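Local coordinates for JamJ (Lyngbya majuscula, PDB 5DOZ), which is an NADPH-binding enoyl reductase domain of a polyketide synthase, probably acting on acyl carrier protein-bound enoyl intermediates on the way to a cyclopropane, at residues Q93-I96 and G97-V100; N126-L129 and I130-A133; E279-N282 and R283-L287. One frame throughout, in Å; residues are numbered along the deposited sequence.

Contact 1 (Q93-I96 and G97-V100)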
ATOM      1  N   GLN A  93      -4.631 -22.901  11.772  1.00 40.40           N
ATOM      2  CA  GLN A  93      -3.655 -22.756  10.686  1.00 40.43           C
ATOM      3  C   GLN A  93      -2.276 -22.208  11.109  1.00 39.49           C
ATOM      4  O   GLN A  93      -1.364 -22.129  10.276  1.00 39.40           O
ATOM      5  CB  GLN A  93      -4.247 -21.944   9.517  1.00 41.06           C
ATOM      6  CG  GLN A  93      -4.490 -20.463   9.793  1.00 41.93           C
ATOM      7  CD  GLN A  93      -5.883 -20.146  10.327  1.00 41.77           C
ATOM      8  OE1 GLN A  93      -6.343 -20.731  11.309  1.00 41.05           O
ATOM      9  NE2 GLN A  93      -6.552 -19.195   9.685  1.00 41.79           N
ATOM     10  N   TRP A  94      -2.121 -21.863  12.390  1.00 37.05           N
ATOM     11  CA  TRP A  94      -0.892 -21.226  12.880  1.00 35.19           C
ATOM     12  C   TRP A  94      -0.317 -21.850  14.154  1.00 35.41           C
ATOM     13  O   TRP A  94      -1.050 -22.361  15.006  1.00 35.74           O
ATOM     14  CB  TRP A  94      -1.108 -19.723  13.103  1.00 33.92           C
ATOM     15  CG  TRP A  94      -1.505 -18.961  11.869  1.00 33.42           C
ATOM     16  CD1 TRP A  94      -2.686 -18.304  11.662  1.00 33.26           C
ATOM     17  CD2 TRP A  94      -0.729 -18.775  10.673  1.00 33.01           C
ATOM     18  NE1 TRP A  94      -2.696 -17.724  10.415  1.00 33.15           N
ATOM     19  CE2 TRP A  94      -1.509 -17.997   9.787  1.00 32.90           C
ATOM     20  CE3 TRP A  94       0.547 -19.191  10.264  1.00 32.75           C
ATOM     21  CZ2 TRP A  94      -1.056 -17.627   8.516  1.00 32.65           C
ATOM     22  CZ3 TRP A  94       0.997 -18.825   8.999  1.00 32.27           C
ATOM     23  CH2 TRP A  94       0.197 -18.050   8.142  1.00 32.69           C
ATOM     24  N   GLN A  95       1.006 -21.801  14.272  1.00 35.04           N
ATOM     25  CA  GLN A  95       1.704 -22.235  15.480  1.00 35.50           C
ATOM     26  C   GLN A  95       2.783 -21.234  15.858  1.00 34.49           C
ATOM     27  O   GLN A  95       3.305 -20.513  15.000  1.00 34.27           O
ATOM     28  CB  GLN A  95       2.347 -23.616  15.281  1.00 36.85           C
ATOM     29  CG  GLN A  95       1.449 -24.797  15.637  1.00 38.19           C
ATOM     30  CD  GLN A  95       0.609 -25.286  14.472  1.00 39.26           C
ATOM     31  OE1 GLN A  95       0.584 -24.675  13.400  1.00 40.77           O
ATOM     32  NE2 GLN A  95      -0.086 -26.399  14.677  1.00 39.97           N
ATOM     33  N   ILE A  96       3.118 -21.202  17.144  1.00 33.65           N
ATOM     34  CA  ILE A  96       4.279 -20.472  17.640  1.00 33.11           C
ATOM     35  C   ILE A  96       5.482 -20.755  16.737  1.00 32.90           C
ATOM     36  O   ILE A  96       5.739 -21.906  16.370  1.00 32.29           O
ATOM     37  CB  ILE A  96       4.589 -20.867  19.103  1.00 33.38           C
ATOM     38  CG1 ILE A  96       3.438 -20.431  20.021  1.00 33.35           C
ATOM     39  CG2 ILE A  96       5.915 -20.268  19.572  1.00 33.58           C
ATOM     40  CD1 ILE A  96       3.342 -21.193  21.332  1.00 33.27           C
ATOM     41  N   GLY A  97       6.190 -19.697  16.352  1.00 32.91           N
ATOM     42  CA  GLY A  97       7.403 -19.830  15.551  1.00 32.62           C
ATOM     43  C   GLY A  97       7.210 -19.517  14.080  1.00 32.77           C
ATOM     44  O   GLY A  97       8.180 -19.207  13.384  1.00 33.60           O
ATOM     45  N   ASP A  98       5.966 -19.603  13.604  1.00 31.92           N
ATOM     46  CA  ASP A  98       5.639 -19.284  12.211  1.00 31.81           C
ATOM     47  C   ASP A  98       6.044 -17.848  11.885  1.00 31.90           C
ATOM     48  O   ASP A  98       5.657 -16.909  12.583  1.00 31.61           O
ATOM     49  CB  ASP A  98       4.141 -19.471  11.927  1.00 31.33           C
ATOM     50  CG  ASP A  98       3.728 -20.934  11.799  1.00 32.01           C
ATOM     51  OD1 ASP A  98       4.595 -21.808  11.566  1.00 31.63           O
ATOM     52  OD2 ASP A  98       2.510 -21.212  11.918  1.00 32.01           O
ATOM     53  N   GLU A  99       6.840 -17.690  10.833  1.00 32.55           N
ATOM     54  CA  GLU A  99       7.249 -16.370  10.377  1.00 32.59           C
ATOM     55  C   GLU A  99       6.226 -15.849   9.388  1.00 31.68           C
ATOM     56  O   GLU A  99       5.970 -16.467   8.351  1.00 31.49           O
ATOM     57  CB  GLU A  99       8.651 -16.404   9.775  1.00 34.25           C
ATOM     58  CG  GLU A  99       9.746 -16.383  10.831  1.00 36.29           C
ATOM     59  CD  GLU A  99      11.142 -16.495  10.248  1.00 38.04           C
ATOM     60  OE1 GLU A  99      12.095 -16.043  10.918  1.00 38.76           O
ATOM     61  OE2 GLU A  99      11.290 -17.032   9.127  1.00 39.28           O
ATOM     62  N   VAL A 100       5.630 -14.710   9.731  1.00 30.35           N
ATOM     63  CA  VAL A 100       4.436 -14.236   9.054  1.00 29.31           C
ATOM     64  C   VAL A 100       4.552 -12.774   8.655  1.00 29.33           C
ATOM     65  O   VAL A 100       5.315 -12.010   9.252  1.00 29.55           O
ATOM     66  CB  VAL A 100       3.159 -14.442   9.920  1.00 29.17           C
ATOM     67  CG1 VAL A 100       2.908 -15.925  10.184  1.00 28.88           C
ATOM     68  CG2 VAL A 100       3.252 -13.687  11.241  1.00 28.96           C
TER
HETATM   69  O   HOH W   1       1.395 -23.677  10.672  1.00 63.96           O
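D98 and Q95 close a type II beta turn, bonded to each other twice. The amide D98 N donates to Q95 O at 3.1 Å, and the same residue's carboxylate reaches back to take Q95 N at D98 OD2, 2.9 Å away. That second bond is nearly straight (166°), yet the amide comes down on OD2 from above the carboxylate plane. Aspartate suits the place because its short chain, with CG lying beside the backbone N (chi1 -76°), brings the carboxylate back to the amide at the start of the turn. A water 3.0 Å from both Q95 OE1 and D98 OD2 can donate to either. G97 occupies the third turn position with positive phi, where a CB would collide with I96 O.

W94 sets its indole edge against the carboxylate: W94 CE3 is 3.3 Å from D98 OD2, with ring and carboxylate planes 71° apart. V100 CG1 sits over a face of the six-membered ring of W94, 4.1 Å from its centroid, in a CH-pi contact. The wide aromatic and the compact branched residue both also pack on I84 and L120. This is a beta turn leading into strand 99-103, which pairs antiparallel with strand 79-87 in the GroES-like part of the enoyl reductase.

Contact 2 (N126-L129 and I130-A133)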
ATOM      1  N   ASN A 126      12.383 -18.144   1.177  1.00 36.78           N
ATOM      2  CA  ASN A 126      13.590 -17.710   0.470  1.00 37.15           C
ATOM      3  C   ASN A 126      13.927 -16.222   0.662  1.00 36.90           C
ATOM      4  O   ASN A 126      15.003 -15.772   0.259  1.00 37.38           O
ATOM      5  CB  ASN A 126      13.480 -18.036  -1.023  1.00 38.16           C
ATOM      6  CG  ASN A 126      12.368 -17.265  -1.704  1.00 38.94           C
ATOM      7  OD1 ASN A 126      11.199 -17.352  -1.311  1.00 39.41           O
ATOM      8  ND2 ASN A 126      12.725 -16.492  -2.723  1.00 38.54           N
ATOM      9  N   LEU A 127      13.015 -15.468   1.275  1.00 35.83           N
ATOM     10  CA  LEU A 127      13.220 -14.035   1.520  1.00 35.23           C
ATOM     11  C   LEU A 127      13.653 -13.735   2.951  1.00 34.96           C
ATOM     12  O   LEU A 127      13.378 -14.511   3.866  1.00 35.30           O
ATOM     13  CB  LEU A 127      11.946 -13.243   1.204  1.00 34.52           C
ATOM     14  CG  LEU A 127      11.478 -13.151  -0.251  1.00 34.47           C
ATOM     15  CD1 LEU A 127      10.115 -12.486  -0.313  1.00 34.03           C
ATOM     16  CD2 LEU A 127      12.478 -12.396  -1.115  1.00 34.65           C
ATOM     17  N   LYS A 128      14.332 -12.604   3.129  1.00 34.35           N
ATOM     18  CA  LYS A 128      14.658 -12.087   4.454  1.00 33.69           C
ATOM     19  C   LYS A 128      13.440 -11.375   5.025  1.00 32.88           C
ATOM     20  O   LYS A 128      12.606 -10.872   4.268  1.00 32.64           O
ATOM     21  CB  LYS A 128      15.828 -11.102   4.375  1.00 34.33           C
ATOM     22  CG  LYS A 128      17.181 -11.719   4.049  1.00 35.26           C
ATOM     23  CD  LYS A 128      18.274 -10.657   4.087  1.00 35.79           C
ATOM     24  CE  LYS A 128      19.667 -11.265   3.991  1.00 37.17           C
ATOM     25  NZ  LYS A 128      20.015 -11.667   2.596  1.00 37.89           N
ATOM     26  N   LEU A 129      13.346 -11.320   6.354  1.00 32.47           N
ATOM     27  CA  LEU A 129      12.237 -10.644   7.032  1.00 32.20           C
ATOM     28  C   LEU A 129      12.033  -9.242   6.478  1.00 32.01           C
ATOM     29  O   LEU A 129      10.912  -8.849   6.153  1.00 31.86           O
ATOM     30  CB  LEU A 129      12.477 -10.558   8.548  1.00 31.99           C
ATOM     31  CG  LEU A 129      12.356 -11.799   9.439  1.00 32.15           C
ATOM     32  CD1 LEU A 129      12.679 -11.435  10.883  1.00 32.56           C
ATOM     33  CD2 LEU A 129      10.983 -12.448   9.362  1.00 31.46           C
ATOM     34  N   ILE A 130      13.138  -8.511   6.359  1.00 32.14           N
ATOM     35  CA  ILE A 130      13.135  -7.118   5.933  1.00 32.00           C
ATOM     36  C   ILE A 130      12.676  -6.956   4.476  1.00 31.58           C
ATOM     37  O   ILE A 130      11.946  -6.017   4.151  1.00 31.47           O
ATOM     38  CB  ILE A 130      14.509  -6.449   6.224  1.00 33.03           C
ATOM     39  CG1 ILE A 130      14.395  -4.923   6.204  1.00 33.04           C
ATOM     40  CG2 ILE A 130      15.631  -6.982   5.328  1.00 33.52           C
ATOM     41  CD1 ILE A 130      13.991  -4.346   7.543  1.00 32.82           C
ATOM     42  N   GLU A 131      13.082  -7.892   3.619  1.00 31.16           N
ATOM     43  CA  GLU A 131      12.616  -7.948   2.234  1.00 30.42           C
ATOM     44  C   GLU A 131      11.099  -8.176   2.151  1.00 29.15           C
ATOM     45  O   GLU A 131      10.402  -7.528   1.366  1.00 28.67           O
ATOM     46  CB  GLU A 131      13.379  -9.039   1.467  1.00 31.20           C
ATOM     47  CG  GLU A 131      14.803  -8.635   1.093  1.00 32.42           C
ATOM     48  CD  GLU A 131      15.667  -9.786   0.595  1.00 33.49           C
ATOM     49  OE1 GLU A 131      15.468 -10.953   1.018  1.00 33.37           O
ATOM     50  OE2 GLU A 131      16.580  -9.509  -0.216  1.00 34.43           O
ATOM     51  N   ALA A 132      10.603  -9.091   2.977  1.00 28.17           N
ATOM     52  CA  ALA A 132       9.184  -9.441   3.017  1.00 27.36           C
ATOM     53  C   ALA A 132       8.307  -8.302   3.535  1.00 26.60           C
ATOM     54  O   ALA A 132       7.114  -8.266   3.261  1.00 26.79           O
ATOM     55  CB  ALA A 132       8.977 -10.690   3.862  1.00 27.02           C
ATOM     56  N   ALA A 133       8.905  -7.388   4.293  1.00 26.18           N
ATOM     57  CA  ALA A 133       8.212  -6.208   4.803  1.00 25.62           C
ATOM     58  C   ALA A 133       7.797  -5.222   3.703  1.00 25.33           C
ATOM     59  O   ALA A 133       6.941  -4.365   3.940  1.00 25.42           O
ATOM     60  CB  ALA A 133       9.061  -5.504   5.855  1.00 25.36           C
TER
HETATM   61  O   HOH W   2      17.506 -13.683   0.586  1.00 52.18           O
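K128 and E131 meet through a bond from backbone to side chain: K128 N donates to E131 OE1 at 2.9 Å and 168°, and the oxygen accepts on its anti lone pair. K128 stands at the N-cap of helix 129-132, and the glutamate three residues on folds back to receive the N-cap amide. Glutamate fits because its chain, extended beyond CG (chi2 168°), is long enough to span the first turn. A water 3.3 Å from N126 O also donates, weakly, to E131 OE1. The helix itself starts with A132 N bonded to K128 O at 3.0 Å, followed by a weak bond from A133 N to L129 O.

Farther out, the K128 side chain lies against the carboxylate through its methylenes, K128 CB being 3.4 Å from E131 OE1, while its ammonium stays apart, with K128 NZ 4.9 Å from that oxygen. L127 CD2 also lies by E131 OE1, at 3.9 Å, and L127 packs onward against I135 and P306. I130 turns its branched chain to V334 and T311. A132 CB lies 3.5 Å from L129 O; a small residue suits this buried place. The acid at the helix start would be favoured by the helix dipole, and the nearby lysine charge probably adds a modest electrostatic attraction without direct pairing.

Contact 3 (E279-N282 and R283-L287)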
ATOM      1  N   GLU A 279     -11.115  -2.028   3.634  1.00 30.21           N
ATOM      2  CA  GLU A 279     -12.571  -2.022   3.491  1.00 32.14           C
ATOM      3  C   GLU A 279     -13.034  -3.277   2.741  1.00 32.47           C
ATOM      4  O   GLU A 279     -14.069  -3.856   3.076  1.00 32.83           O
ATOM      5  CB  GLU A 279     -13.023  -0.733   2.784  1.00 33.52           C
ATOM      6  CG  GLU A 279     -14.473  -0.662   2.331  1.00 36.18           C
ATOM      7  CD  GLU A 279     -14.788   0.608   1.538  1.00 38.36           C
ATOM      8  OE1 GLU A 279     -14.215   1.679   1.841  1.00 39.08           O
ATOM      9  OE2 GLU A 279     -15.618   0.545   0.605  1.00 39.92           O
ATOM     10  N   GLU A 280     -12.254  -3.700   1.743  1.00 32.34           N
ATOM     11  CA  GLU A 280     -12.536  -4.933   0.994  1.00 32.41           C
ATOM     12  C   GLU A 280     -12.348  -6.204   1.831  1.00 32.12           C
ATOM     13  O   GLU A 280     -13.066  -7.191   1.645  1.00 32.53           O
ATOM     14  CB  GLU A 280     -11.699  -5.005  -0.293  1.00 32.48           C
ATOM     15  CG  GLU A 280     -11.996  -3.907  -1.312  1.00 33.15           C
ATOM     16  CD  GLU A 280     -13.477  -3.774  -1.650  1.00 34.29           C
ATOM     17  OE1 GLU A 280     -14.223  -4.773  -1.564  1.00 34.84           O
ATOM     18  OE2 GLU A 280     -13.901  -2.659  -2.013  1.00 34.86           O
ATOM     19  N   PHE A 281     -11.383  -6.178   2.746  1.00 31.30           N
ATOM     20  CA  PHE A 281     -11.200  -7.272   3.695  1.00 31.28           C
ATOM     21  C   PHE A 281     -12.353  -7.321   4.706  1.00 32.41           C
ATOM     22  O   PHE A 281     -12.790  -8.403   5.097  1.00 32.68           O
ATOM     23  CB  PHE A 281      -9.841  -7.171   4.392  1.00 30.15           C
ATOM     24  CG  PHE A 281      -9.707  -8.059   5.595  1.00 29.90           C
ATOM     25  CD1 PHE A 281      -9.405  -9.408   5.452  1.00 29.77           C
ATOM     26  CD2 PHE A 281      -9.880  -7.544   6.875  1.00 29.90           C
ATOM     27  CE1 PHE A 281      -9.281 -10.225   6.565  1.00 29.75           C
ATOM     28  CE2 PHE A 281      -9.764  -8.359   7.990  1.00 29.81           C
ATOM     29  CZ  PHE A 281      -9.465  -9.702   7.833  1.00 29.58           C
ATOM     30  N   ASN A 282     -12.841  -6.149   5.115  1.00 33.40           N
ATOM     31  CA  ASN A 282     -14.042  -6.034   5.950  1.00 34.84           C
ATOM     32  C   ASN A 282     -15.244  -6.798   5.403  1.00 36.24           C
ATOM     33  O   ASN A 282     -15.994  -7.414   6.164  1.00 36.72           O
ATOM     34  CB  ASN A 282     -14.437  -4.564   6.130  1.00 35.19           C
ATOM     35  CG  ASN A 282     -14.074  -4.017   7.494  1.00 35.63           C
ATOM     36  OD1 ASN A 282     -14.216  -4.699   8.512  1.00 36.17           O
ATOM     37  ND2 ASN A 282     -13.620  -2.765   7.524  1.00 35.09           N
ATOM     38  N   ARG A 283     -15.429  -6.738   4.085  1.00 36.81           N
ATOM     39  CA  ARG A 283     -16.525  -7.439   3.418  1.00 38.12           C
ATOM     40  C   ARG A 283     -16.223  -8.919   3.171  1.00 37.96           C
ATOM     41  O   ARG A 283     -17.123  -9.753   3.228  1.00 39.02           O
ATOM     42  CB  ARG A 283     -16.892  -6.742   2.105  1.00 38.72           C
ATOM     43  CG  ARG A 283     -17.658  -5.442   2.301  1.00 40.59           C
ATOM     44  CD  ARG A 283     -18.097  -4.838   0.973  1.00 41.64           C
ATOM     45  NE  ARG A 283     -17.041  -4.046   0.349  1.00 41.61           N
ATOM     46  CZ  ARG A 283     -17.031  -2.715   0.282  1.00 42.89           C
ATOM     47  NH1 ARG A 283     -18.028  -2.002   0.798  1.00 43.61           N
ATOM     48  NH2 ARG A 283     -16.018  -2.091  -0.312  1.00 42.23           N
ATOM     49  N   ASP A 284     -14.958  -9.232   2.900  1.00 37.21           N
ATOM     50  CA  ASP A 284     -14.520 -10.604   2.647  1.00 36.85           C
ATOM     51  C   ASP A 284     -13.230 -10.879   3.424  1.00 35.72           C
ATOM     52  O   ASP A 284     -12.147 -10.455   3.012  1.00 34.54           O
ATOM     53  CB  ASP A 284     -14.327 -10.836   1.137  1.00 37.34           C
ATOM     54  CG  ASP A 284     -13.718 -12.202   0.811  1.00 38.10           C
ATOM     55  OD1 ASP A 284     -13.722 -13.104   1.679  1.00 37.93           O
ATOM     56  OD2 ASP A 284     -13.226 -12.372  -0.329  1.00 38.83           O
ATOM     57  N   ASN A 285     -13.355 -11.582   4.548  1.00 35.18           N
ATOM     58  CA  ASN A 285     -12.210 -11.844   5.422  1.00 34.32           C
ATOM     59  C   ASN A 285     -11.225 -12.864   4.837  1.00 33.78           C
ATOM     60  O   ASN A 285     -10.171 -13.127   5.426  1.00 33.02           O
ATOM     61  CB  ASN A 285     -12.657 -12.272   6.833  1.00 35.05           C
ATOM     62  CG  ASN A 285     -13.467 -11.204   7.563  1.00 35.90           C
ATOM     63  OD1 ASN A 285     -13.442 -10.017   7.218  1.00 35.85           O
ATOM     64  ND2 ASN A 285     -14.189 -11.629   8.600  1.00 36.32           N
ATOM     65  N   GLN A 286     -11.572 -13.424   3.677  1.00 33.37           N
ATOM     66  CA  GLN A 286     -10.699 -14.361   2.963  1.00 32.98           C
ATOM     67  C   GLN A 286      -9.785 -13.668   1.950  1.00 31.58           C
ATOM     68  O   GLN A 286      -8.824 -14.274   1.467  1.00 31.19           O
ATOM     69  CB  GLN A 286     -11.525 -15.444   2.243  1.00 34.50           C
ATOM     70  CG  GLN A 286     -12.278 -16.405   3.159  1.00 35.96           C
ATOM     71  CD  GLN A 286     -11.381 -17.082   4.178  1.00 36.45           C
ATOM     72  OE1 GLN A 286     -10.385 -17.724   3.828  1.00 37.26           O
ATOM     73  NE2 GLN A 286     -11.732 -16.944   5.450  1.00 37.00           N
ATOM     74  N   LEU A 287     -10.087 -12.405   1.638  1.00 30.16           N
ATOM     75  CA  LEU A 287      -9.386 -11.659   0.580  1.00 29.09           C
ATOM     76  C   LEU A 287      -7.860 -11.744   0.614  1.00 27.99           C
ATOM     77  O   LEU A 287      -7.234 -11.945  -0.432  1.00 27.71           O
ATOM     78  CB  LEU A 287      -9.816 -10.189   0.556  1.00 29.08           C
ATOM     79  CG  LEU A 287      -9.100  -9.346  -0.510  1.00 29.25           C
ATOM     80  CD1 LEU A 287      -9.686  -9.594  -1.902  1.00 29.53           C
ATOM     81  CD2 LEU A 287      -9.123  -7.870  -0.150  1.00 28.45           C
TER
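R283 reaches back along helix 277-283 to E279 and E280, and its side chain can be followed outward from the backbone. R283 CB lies 3.9 Å from E280 O, and R283 CG runs beside the E279 carbonyl. The chain then bends at chi3 (-84°), which turns the guanidinium back over the preceding helical turn. R283 NE makes a weak bond to E280 OE1 at 3.5 Å. R283 CZ has E279 CG over one face of the guanidinium, 3.9 Å away. NH1 stays farther from the acids, whereas R283 NH2 carries both strong salt bridges: it is 2.8 Å from E279 OE2 and 2.8 Å from E280 OE2. The two acids are held differently. E279 runs alongside the arginine and is met on the anti side of its carboxylate, while E280, bent at chi2, meets the guanidinium at its edge and is itself approached from above its own carboxylate plane. A long, flat cation is suited to holding two neighbouring acids at once.

Beyond the arginine, D284 N still bonds E280 O, but D284 leaves helical angles. D284 OD1 accepts from Q286 N at 3.0 Å, a capping bond that the short aspartate side chain can make at the start of the turn leading into helix 287-293. L287 CD2 packs on E280 CB, 3.9 Å apart, and F281 stacks on Y288 while F281 CE1 lies 3.2 Å from N285 O. The arrangement is a tight turn joining helix 277-283 to helix 287-293, built on a type I beta turn from D284 to L287, in the zinc-binding dehydrogenase family region, with E280 near the bound NADPH.

The three contacts follow one another along the chain, each at a local turn. Contacts 1 and 2, with centres 16 Å apart, touch where E99 OE1 lies 4.1 Å from L129 CD2. Contact 1 opens strand 99-103, which pairs with strand 120-122; the chain leaves strand 120-122 for the helix start of contact 2, so both belong to the mixed-sheet part. Contact 3 touches neither: its nearest atoms are about 7 Å from contact 1 and about 15 Å from contact 2. It follows the last strand of the six-stranded parallel, Rossmann-type sheet, nearer the cofactor than contact 2: the E280 side chain is about 7 Å from NADPH, against about 13 Å for that of A133.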